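Local coordinates for protein peroxisomal acyl-coenzyme A oxidase 1 (Arabidopsis thaliana, PDB 1W07) that catalyses the FAD-dependent desaturation of long- and medium-chain acyl-CoAs to 2-trans-enoyl-CoAs, passing electrons to oxygen to give hydrogen peroxide in peroxisomal beta-oxidation, at residues R345-W350 against L529-K534. The protein carries 1 engineered substitution. Sequence-based numbering, arbitrary orientation.
Sequences RFVGEW and LIVVSK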
# COMPACT_ATOMS: atom_id res chain seq x y z
N ARG B 345 -15.44 12.42 -7.23
CA ARG B 345 -15.64 13.87 -7.29
C ARG B 345 -17.17 14.17 -7.36
O ARG B 345 -17.70 14.98 -6.60
CB ARG B 345 -14.94 14.40 -8.55
CG ARG B 345 -14.82 15.91 -8.64
CD ARG B 345 -13.88 16.39 -7.56
NE ARG B 345 -13.45 17.76 -7.80
CZ ARG B 345 -12.45 18.34 -7.15
NH1 ARG B 345 -11.78 17.66 -6.21
NH2 ARG B 345 -12.12 19.59 -7.42
N PHE B 346 -17.87 13.49 -8.27
CA PHE B 346 -19.31 13.69 -8.44
C PHE B 346 -20.11 13.22 -7.22
O PHE B 346 -21.07 13.88 -6.80
CB PHE B 346 -19.78 12.98 -9.72
CG PHE B 346 -19.14 13.52 -10.99
CD1 PHE B 346 -18.86 12.69 -12.07
CD2 PHE B 346 -18.81 14.88 -11.10
CE1 PHE B 346 -18.25 13.18 -13.23
CE2 PHE B 346 -18.19 15.39 -12.25
CZ PHE B 346 -17.91 14.53 -13.32
N VAL B 347 -19.71 12.09 -6.63
CA VAL B 347 -20.43 11.62 -5.47
C VAL B 347 -20.17 12.60 -4.33
O VAL B 347 -20.99 12.77 -3.43
CB VAL B 347 -19.99 10.18 -5.06
CG1 VAL B 347 -18.71 10.21 -4.25
CG2 VAL B 347 -21.12 9.50 -4.29
N GLY B 348 -19.02 13.27 -4.39
CA GLY B 348 -18.68 14.25 -3.38
C GLY B 348 -19.55 15.48 -3.54
O GLY B 348 -19.93 16.13 -2.56
N GLU B 349 -19.88 15.81 -4.79
CA GLU B 349 -20.73 16.97 -5.06
C GLU B 349 -22.11 16.69 -4.47
O GLU B 349 -22.71 17.57 -3.84
CB GLU B 349 -20.89 17.19 -6.58
CG GLU B 349 -19.78 18.01 -7.24
CD GLU B 349 -19.91 18.07 -8.76
OE1 GLU B 349 -21.05 18.00 -9.28
OE2 GLU B 349 -18.88 18.21 -9.45
N TRP B 350 -22.60 15.47 -4.68
CA TRP B 350 -23.90 15.06 -4.18
C TRP B 350 -23.92 15.10 -2.66
O TRP B 350 -24.88 15.58 -2.05
CB TRP B 350 -24.24 13.65 -4.67
CG TRP B 350 -25.53 13.13 -4.11
CD1 TRP B 350 -26.80 13.48 -4.49
CD2 TRP B 350 -25.69 12.21 -3.02
NE1 TRP B 350 -27.73 12.83 -3.71
CE2 TRP B 350 -27.08 12.04 -2.80
CE3 TRP B 350 -24.78 11.51 -2.21
CZ2 TRP B 350 -27.58 11.20 -1.80
CZ3 TRP B 350 -25.29 10.67 -1.21
CH2 TRP B 350 -26.67 10.53 -1.02
N LEU B 529 -23.27 0.94 -5.48
CA LEU B 529 -24.47 1.25 -6.26
C LEU B 529 -24.70 2.76 -6.18
O LEU B 529 -24.98 3.40 -7.19
CB LEU B 529 -25.68 0.52 -5.68
CG LEU B 529 -27.06 1.02 -6.11
CD1 LEU B 529 -27.27 0.86 -7.62
CD2 LEU B 529 -28.11 0.25 -5.33
N ILE B 530 -24.58 3.33 -4.98
CA ILE B 530 -24.77 4.76 -4.80
C ILE B 530 -23.79 5.57 -5.69
O ILE B 530 -24.20 6.53 -6.36
CB ILE B 530 -24.57 5.15 -3.32
CG1 ILE B 530 -25.69 4.52 -2.46
CG2 ILE B 530 -24.54 6.66 -3.16
CD1 ILE B 530 -25.56 4.77 -0.95
N VAL B 531 -22.52 5.19 -5.70
CA VAL B 531 -21.53 5.91 -6.50
C VAL B 531 -21.89 5.79 -7.98
O VAL B 531 -21.87 6.77 -8.72
CB VAL B 531 -20.10 5.34 -6.25
CG1 VAL B 531 -19.08 6.12 -7.07
CG2 VAL B 531 -19.75 5.43 -4.76
N VAL B 532 -22.24 4.59 -8.41
CA VAL B 532 -22.59 4.38 -9.81
C VAL B 532 -23.82 5.19 -10.21
O VAL B 532 -23.84 5.81 -11.28
CB VAL B 532 -22.88 2.89 -10.12
CG1 VAL B 532 -23.34 2.76 -11.56
CG2 VAL B 532 -21.64 2.05 -9.88
N SER B 533 -24.84 5.20 -9.35
CA SER B 533 -26.08 5.92 -9.63
C SER B 533 -25.88 7.43 -9.68
O SER B 533 -26.53 8.11 -10.46
CB SER B 533 -27.16 5.57 -8.60
OG SER B 533 -26.91 6.21 -7.35
N LYS B 534 -24.98 7.96 -8.85
CA LYS B 534 -24.72 9.39 -8.85
C LYS B 534 -23.91 9.84 -10.07
O LYS B 534 -24.04 10.98 -10.53
CB LYS B 534 -24.00 9.81 -7.57
CG LYS B 534 -24.79 9.48 -6.33
CD LYS B 534 -26.16 10.13 -6.39
CE LYS B 534 -27.07 9.61 -5.30
NZ LYS B 534 -28.39 10.29 -5.37
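A chi1 of 176° swings the Trp350 indole away from its own backbone N and lays it against Lys534, whose chain bends at chi2 (-57°) and then runs out straight across the ring. This is a cation-pi contact at a near-perpendicular helix crossing: the axes of 345-350 and 529-534 cross at 91°, 9.1 Å apart at their closest. It joins the C-alpha1 helical domain, through helix 328-363, to helix 516-538 of the C-terminal helical region. Lys534 CE sits over the five-membered ring, 3.6 Å from its centroid, as a CH-pi contact, while NZ lies farther off the normal on that same face. Although Lys534 NZ and Trp350 NE1 are 3.1 Å apart, both are donors; the ring face probably holds the ammonium instead. Replacing Trp350 with an alanine is likely to leave the lysine ammonium without its aromatic partner and its outer chain, CD to NZ, freer to turn. Deeper in, the packing is apolar, and Leu380 of helix 370-398 touches both valines, Val347 and Val531. Glu349 OE1 also links the two helices through a salt bridge to Lys538 NZ. Val347 CG2 faces Val531 CG2 at 4.3 Å and also meets Lys534 CG at 4.2 Å.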